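Long-range contacts in Lys-gingipain catalytic subunit (Porphyromonas gingivalis, PDB 4RBM), which cleaves proteins after lysine as a secreted, calcium-binding cysteine endopeptidase and may act as a virulence factor of a periodontal pathogen: residues Gly217-Trp222 with Thr251-Tyr256; Ser279-Tyr284 with Trp354-Val359. All coordinates share one frame; numbering follows the deposited sequence.

Contact 1: residues Gly217-Trp222 with Thr251-Tyr256. With CA (calcium ion), chain B.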
loop_
_atom_site.group_PDB
_atom_site.type_symbol
_atom_site.label_atom_id
_atom_site.label_comp_id
_atom_site.label_asym_id
_atom_site.label_seq_id
_atom_site.Cartn_x
_atom_site.Cartn_y
_atom_site.Cartn_z
ATOM N N GLY A 217 -14.012 12.061 -10.426
ATOM C CA GLY A 217 -14.078 11.997 -8.972
ATOM C C GLY A 217 -14.333 13.353 -8.350
ATOM O O GLY A 217 -14.174 14.402 -8.995
ATOM N N SER A 218 -14.747 13.330 -7.094
ATOM C CA SER A 218 -14.936 14.549 -6.303
ATOM C C SER A 218 -14.259 14.286 -4.976
ATOM O O SER A 218 -13.767 13.164 -4.759
ATOM C CB SER A 218 -16.411 14.911 -6.155
ATOM O OG SER A 218 -17.015 14.206 -5.085
ATOM N N GLU A 219 -14.187 15.281 -4.092
ATOM C CA GLU A 219 -13.518 15.042 -2.800
ATOM C C GLU A 219 -14.205 13.929 -2.016
ATOM O O GLU A 219 -13.541 13.271 -1.232
ATOM C CB GLU A 219 -13.485 16.315 -1.916
ATOM C CG GLU A 219 -12.890 17.535 -2.603
ATOM C CD GLU A 219 -13.851 18.412 -3.393
ATOM O OE1 GLU A 219 -14.921 17.921 -3.822
ATOM O OE2 GLU A 219 -13.487 19.582 -3.650
ATOM N N THR A 220 -15.530 13.728 -2.214
ATOM C CA THR A 220 -16.258 12.756 -1.397
ATOM C C THR A 220 -16.950 11.669 -2.225
ATOM O O THR A 220 -17.890 11.052 -1.723
ATOM C CB THR A 220 -17.285 13.525 -0.553
ATOM O OG1 THR A 220 -18.107 14.268 -1.459
ATOM C CG2 THR A 220 -16.606 14.487 0.481
ATOM N N ALA A 221 -16.492 11.413 -3.473
ATOM C CA ALA A 221 -17.153 10.408 -4.312
ATOM C C ALA A 221 -16.388 10.012 -5.552
ATOM O O ALA A 221 -15.626 10.802 -6.124
ATOM C CB ALA A 221 -18.504 10.950 -4.780
ATOM N N TRP A 222 -16.676 8.773 -6.005
ATOM C CA TRP A 222 -16.464 8.256 -7.350
ATOM C C TRP A 222 -17.737 8.787 -8.002
ATOM O O TRP A 222 -18.826 8.482 -7.511
ATOM C CB TRP A 222 -16.349 6.726 -7.340
ATOM C CG TRP A 222 -15.031 6.224 -6.834
ATOM C CD1 TRP A 222 -13.926 6.965 -6.513
ATOM C CD2 TRP A 222 -14.682 4.861 -6.599
ATOM N NE1 TRP A 222 -12.907 6.143 -6.120
ATOM C CE2 TRP A 222 -13.333 4.841 -6.187
ATOM C CE3 TRP A 222 -15.348 3.637 -6.799
ATOM C CZ2 TRP A 222 -12.649 3.645 -5.908
ATOM C CZ3 TRP A 222 -14.682 2.457 -6.490
ATOM C CH2 TRP A 222 -13.336 2.465 -6.091
ATOM N N THR A 251 -10.218 12.496 -4.905
ATOM C CA THR A 251 -10.788 11.653 -3.828
ATOM C C THR A 251 -9.845 11.490 -2.617
ATOM O O THR A 251 -10.294 11.047 -1.556
ATOM C CB THR A 251 -11.169 10.273 -4.336
ATOM O OG1 THR A 251 -9.990 9.609 -4.813
ATOM C CG2 THR A 251 -12.252 10.319 -5.418
ATOM N N ALA A 252 -8.545 11.764 -2.794
ATOM C CA ALA A 252 -7.580 11.641 -1.703
ATOM C C ALA A 252 -7.137 13.039 -1.232
ATOM O O ALA A 252 -6.027 13.180 -0.741
ATOM C CB ALA A 252 -6.368 10.795 -2.138
ATOM N N GLN A 253 -8.011 14.068 -1.364
ATOM C CA GLN A 253 -7.650 15.425 -0.941
ATOM C C GLN A 253 -7.897 15.487 0.559
ATOM O O GLN A 253 -8.937 15.972 1.007
ATOM C CB GLN A 253 -8.432 16.475 -1.745
ATOM C CG GLN A 253 -7.869 17.879 -1.574
ATOM C CD GLN A 253 -8.567 18.858 -2.468
ATOM O OE1 GLN A 253 -9.335 19.695 -1.989
ATOM N NE2 GLN A 253 -8.322 18.778 -3.787
ATOM N N PHE A 254 -6.941 14.958 1.328
ATOM C CA PHE A 254 -7.138 14.707 2.758
ATOM C C PHE A 254 -7.102 15.949 3.687
ATOM O O PHE A 254 -7.268 15.752 4.889
ATOM C CB PHE A 254 -6.158 13.632 3.273
ATOM C CG PHE A 254 -4.702 13.936 3.057
ATOM C CD1 PHE A 254 -4.048 13.502 1.906
ATOM C CD2 PHE A 254 -3.989 14.698 3.980
ATOM C CE1 PHE A 254 -2.690 13.807 1.694
ATOM C CE2 PHE A 254 -2.633 14.998 3.769
ATOM C CZ PHE A 254 -1.998 14.557 2.629
ATOM N N ASP A 255 -6.959 17.183 3.169
ATOM C CA ASP A 255 -7.069 18.385 3.996
ATOM C C ASP A 255 -8.424 19.082 3.696
ATOM O O ASP A 255 -8.628 20.219 4.080
ATOM C CB ASP A 255 -5.875 19.353 3.767
ATOM C CG ASP A 255 -5.943 20.159 2.489
ATOM O OD1 ASP A 255 -6.499 19.643 1.479
ATOM O OD2 ASP A 255 -5.417 21.285 2.477
ATOM N N TYR A 256 -9.316 18.414 2.962
ATOM C CA TYR A 256 -10.633 18.970 2.634
ATOM C C TYR A 256 -11.467 19.256 3.925
ATOM O O TYR A 256 -11.172 18.717 5.015
ATOM C CB TYR A 256 -11.371 18.008 1.684
ATOM C CG TYR A 256 -12.677 18.550 1.154
ATOM C CD1 TYR A 256 -12.712 19.698 0.361
ATOM C CD2 TYR A 256 -13.870 17.859 1.354
ATOM C CE1 TYR A 256 -13.915 20.200 -0.134
ATOM C CE2 TYR A 256 -15.078 18.345 0.854
ATOM C CZ TYR A 256 -15.094 19.504 0.094
ATOM O OH TYR A 256 -16.290 19.975 -0.392
HETATM CA CA CA B . -8.808 14.987 6.466
HETATM O O HOH W 1 -11.461 20.956 -2.759
HETATM O O HOH W 2 -10.302 16.094 4.777
HETATM O O HOH W 3 -11.068 15.106 7.520
HETATM O O HOH W 4 -8.535 17.335 7.292
#
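Two torsions help bring E219 onto Y256: chi2 bends the glutamate chain, and Y256 CG stands anti to the backbone N (chi1 -173°), which turns one ring face to the glutamate. E219 CG then sits over the middle of that face, 3.7 Å from the Y256 centroid and 11° off its normal, a CH-pi contact. The carboxylate continues over the same ring, its plane 22° from the ring plane, with E219 OE2 3.6 Å from Y256 CE1. Water 1 donates both to E219 OE2 (2.6 Å) and to Q253 OE1 (2.6 Å), while Q253 NE2 is bonded to S280 O. At the other end of the 218-221 type I turn, T251 CG2 lies 3.3 Å from S218 O and 3.5 Å from A221 O, and approaches the W222 indole at the edge, in the ring plane. Y276 OH bonds both T251 OG1 and W222 NE1. F254 O binds a calcium ion at 2.3 Å, alongside D85 and E263. This joins the segment after H216, the inferred proton donor, to the calcium-binding loop after the nucleophile C249. Direct contact is thus largely van der Waals, CH-pi and weak C-H...O, with one water linking the polar ends.

Contact 2: residues Ser279-Tyr284 with Trp354-Val359. With CKC ((3S)-3,7-diaminoheptan-2-one), chain R.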
loop_
_atom_site.group_PDB
_atom_site.type_symbol
_atom_site.label_atom_id
_atom_site.label_comp_id
_atom_site.label_asym_id
_atom_site.label_seq_id
_atom_site.Cartn_x
_atom_site.Cartn_y
_atom_site.Cartn_z
ATOM N N SER A 279 -5.757 10.423 -5.763
ATOM C CA SER A 279 -5.116 11.712 -5.996
ATOM C C SER A 279 -5.691 12.836 -5.122
ATOM O O SER A 279 -6.909 12.957 -4.990
ATOM C CB SER A 279 -5.272 12.086 -7.470
ATOM O OG SER A 279 -4.626 13.308 -7.792
ATOM N N SER A 280 -4.803 13.674 -4.557
ATOM C CA SER A 280 -5.185 14.852 -3.779
ATOM C C SER A 280 -5.701 15.977 -4.749
ATOM O O SER A 280 -6.828 16.456 -4.549
ATOM C CB SER A 280 -4.032 15.322 -2.907
ATOM O OG SER A 280 -4.305 16.622 -2.413
ATOM N N PRO A 281 -4.971 16.345 -5.835
ATOM C CA PRO A 281 -5.526 17.309 -6.808
ATOM C C PRO A 281 -6.241 16.565 -7.943
ATOM O O PRO A 281 -6.470 15.354 -7.853
ATOM C CB PRO A 281 -4.256 17.975 -7.343
ATOM C CG PRO A 281 -3.337 16.762 -7.506
ATOM C CD PRO A 281 -3.584 15.989 -6.210
ATOM N N ASN A 282 -6.530 17.265 -9.040
ATOM C CA ASN A 282 -7.088 16.593 -10.218
ATOM C C ASN A 282 -6.084 15.588 -10.764
ATOM O O ASN A 282 -4.873 15.813 -10.654
ATOM C CB ASN A 282 -7.373 17.633 -11.314
ATOM C CG ASN A 282 -8.607 18.476 -11.096
ATOM O OD1 ASN A 282 -9.439 18.208 -10.226
ATOM N ND2 ASN A 282 -8.711 19.570 -11.845
ATOM N N SER A 283 -6.576 14.480 -11.327
ATOM C CA SER A 283 -5.721 13.563 -12.077
ATOM C C SER A 283 -6.052 13.814 -13.541
ATOM O O SER A 283 -7.055 14.485 -13.845
ATOM C CB SER A 283 -5.913 12.098 -11.670
ATOM O OG SER A 283 -7.172 11.651 -12.141
ATOM N N TYR A 284 -5.186 13.376 -14.436
ATOM C CA TYR A 284 -5.387 13.642 -15.857
ATOM C C TYR A 284 -5.555 12.332 -16.596
ATOM O O TYR A 284 -4.980 11.313 -16.191
ATOM C CB TYR A 284 -4.246 14.498 -16.432
ATOM C CG TYR A 284 -4.329 15.946 -15.993
ATOM C CD1 TYR A 284 -4.039 16.319 -14.676
ATOM C CD2 TYR A 284 -4.714 16.944 -16.884
ATOM C CE1 TYR A 284 -4.140 17.644 -14.262
ATOM C CE2 TYR A 284 -4.765 18.277 -16.493
ATOM C CZ TYR A 284 -4.524 18.615 -15.172
ATOM O OH TYR A 284 -4.582 19.928 -14.803
ATOM N N TRP A 354 3.941 12.849 -8.789
ATOM C CA TRP A 354 4.585 12.428 -7.532
ATOM C C TRP A 354 4.025 13.221 -6.350
ATOM O O TRP A 354 3.856 12.661 -5.253
ATOM C CB TRP A 354 6.112 12.568 -7.632
ATOM C CG TRP A 354 6.708 11.504 -8.500
ATOM C CD1 TRP A 354 7.072 11.614 -9.810
ATOM C CD2 TRP A 354 6.972 10.144 -8.124
ATOM N NE1 TRP A 354 7.560 10.411 -10.268
ATOM C CE2 TRP A 354 7.539 9.500 -9.248
ATOM C CE3 TRP A 354 6.769 9.403 -6.947
ATOM C CZ2 TRP A 354 7.890 8.143 -9.236
ATOM C CZ3 TRP A 354 7.082 8.058 -6.946
ATOM C CH2 TRP A 354 7.653 7.443 -8.075
ATOM N N GLU A 355 3.616 14.470 -6.587
ATOM C CA GLU A 355 2.906 15.244 -5.542
ATOM C C GLU A 355 1.441 14.839 -5.381
ATOM O O GLU A 355 0.875 15.056 -4.317
ATOM C CB GLU A 355 2.899 16.742 -5.872
ATOM C CG GLU A 355 4.238 17.439 -5.766
ATOM C CD GLU A 355 4.130 18.940 -5.982
ATOM O OE1 GLU A 355 3.145 19.408 -6.603
ATOM O OE2 GLU A 355 5.026 19.659 -5.493
ATOM N N ALA A 356 0.797 14.330 -6.455
ATOM C CA ALA A 356 -0.641 14.092 -6.492
ATOM C C ALA A 356 -1.106 12.832 -5.770
ATOM O O ALA A 356 -2.009 12.899 -4.911
ATOM C CB ALA A 356 -1.123 14.012 -7.951
ATOM N N TYR A 357 -0.531 11.694 -6.143
ATOM C CA TYR A 357 -0.989 10.402 -5.624
ATOM C C TYR A 357 -0.497 10.116 -4.208
ATOM O O TYR A 357 0.643 10.410 -3.836
ATOM C CB TYR A 357 -0.630 9.256 -6.587
ATOM C CG TYR A 357 -1.698 9.038 -7.653
ATOM C CD1 TYR A 357 -1.704 9.791 -8.829
ATOM C CD2 TYR A 357 -2.752 8.150 -7.441
ATOM C CE1 TYR A 357 -2.701 9.618 -9.798
ATOM C CE2 TYR A 357 -3.765 7.983 -8.390
ATOM C CZ TYR A 357 -3.724 8.703 -9.578
ATOM O OH TYR A 357 -4.702 8.513 -10.534
ATOM N N HIS A 358 -1.389 9.499 -3.424
ATOM C CA HIS A 358 -1.157 9.192 -2.022
ATOM C C HIS A 358 -1.696 7.843 -1.666
ATOM O O HIS A 358 -2.650 7.379 -2.287
ATOM C CB HIS A 358 -1.875 10.223 -1.144
ATOM C CG HIS A 358 -1.184 11.545 -1.097
ATOM N ND1 HIS A 358 -1.349 12.471 -2.097
ATOM C CD2 HIS A 358 -0.314 12.032 -0.184
ATOM C CE1 HIS A 358 -0.574 13.497 -1.772
ATOM N NE2 HIS A 358 0.050 13.283 -0.617
ATOM N N VAL A 359 -1.133 7.249 -0.618
ATOM C CA VAL A 359 -1.695 6.056 -0.006
ATOM C C VAL A 359 -2.340 6.523 1.287
ATOM O O VAL A 359 -1.687 7.215 2.087
ATOM C CB VAL A 359 -0.693 4.892 0.250
ATOM C CG1 VAL A 359 -1.372 3.767 1.055
ATOM C CG2 VAL A 359 -0.120 4.347 -1.056
HETATM C CAK CKC R . -11.523 13.863 -12.046
HETATM C C CKC R . -12.157 14.073 -13.385
HETATM O O CKC R . -13.284 14.543 -13.430
HETATM C CA CKC R . -11.267 14.103 -14.634
HETATM N N CKC R . -10.942 15.504 -14.584
HETATM C CAL CKC R . -9.951 13.286 -14.643
HETATM C CAH CKC R . -10.236 11.796 -14.672
HETATM C CAG CKC R . -9.014 10.972 -15.077
HETATM C CAI CKC R . -9.520 9.537 -14.962
HETATM N NAM CKC R . -8.486 8.492 -15.116
#
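S279 CB stands over the centre of one face of the Y357 ring, 4.2 Å from its centroid and 11° off the normal, a CH-pi contact within an antiparallel, non-hydrogen-bonded pair. S279 OG, anti to its own backbone N (chi1 -178°), is carried off toward A356 CB at 3.6 Å and donates to P281 O at 2.8 Å. On A356 the pyrrolidine of P281 packs alongside the methyl, with P281 CG 3.6 Å from A356 CB. The imidazole of H358 turns back over the helix end, where its ND1 donates to A356 O (2.9 Å) with the acceptor close to the ring plane. From the opposite face of that carbonyl comes S280 N, 2.9 Å from A356 O and nearly straight at 173°. At the far end of the tyrosine, S283 CB lies 4.0 Å from Y357 OH; D288 accepts hydrogen bonds from both hydroxyls, S283 OG at one carboxylate oxygen and Y357 OH at the other, and its OD2 also bonds the lysine-like ligand, consistent with a role in P1 recognition. The buried carbonyl closing helix 350-356 thus takes a straight bond from S280 and a bent one, from above its plane, from H358, whose donating ND1 carries a proton.

From the N terminus, the chain leaves strand 210-214 and forms the 217-222 turn, runs through strand 242-247, and returns at 251-256 to close contact 1 across 28 residues. Contact 2 opens afterwards, at the end of strand 273-279, and closes a longer loop of 69 residues, rich in helix, when helix 350-356 passes into strand 357-361 at the edge of the six-stranded mixed sheet. The loops are therefore in series, neither nested nor crossed. Their centres lie 10 Å apart, and segment 251-256 touches both segments of contact 2: A252 N is 3.0 Å from S279 O, a probable hydrogen bond, and F254 meets H358 of 354-359 edge-to-face.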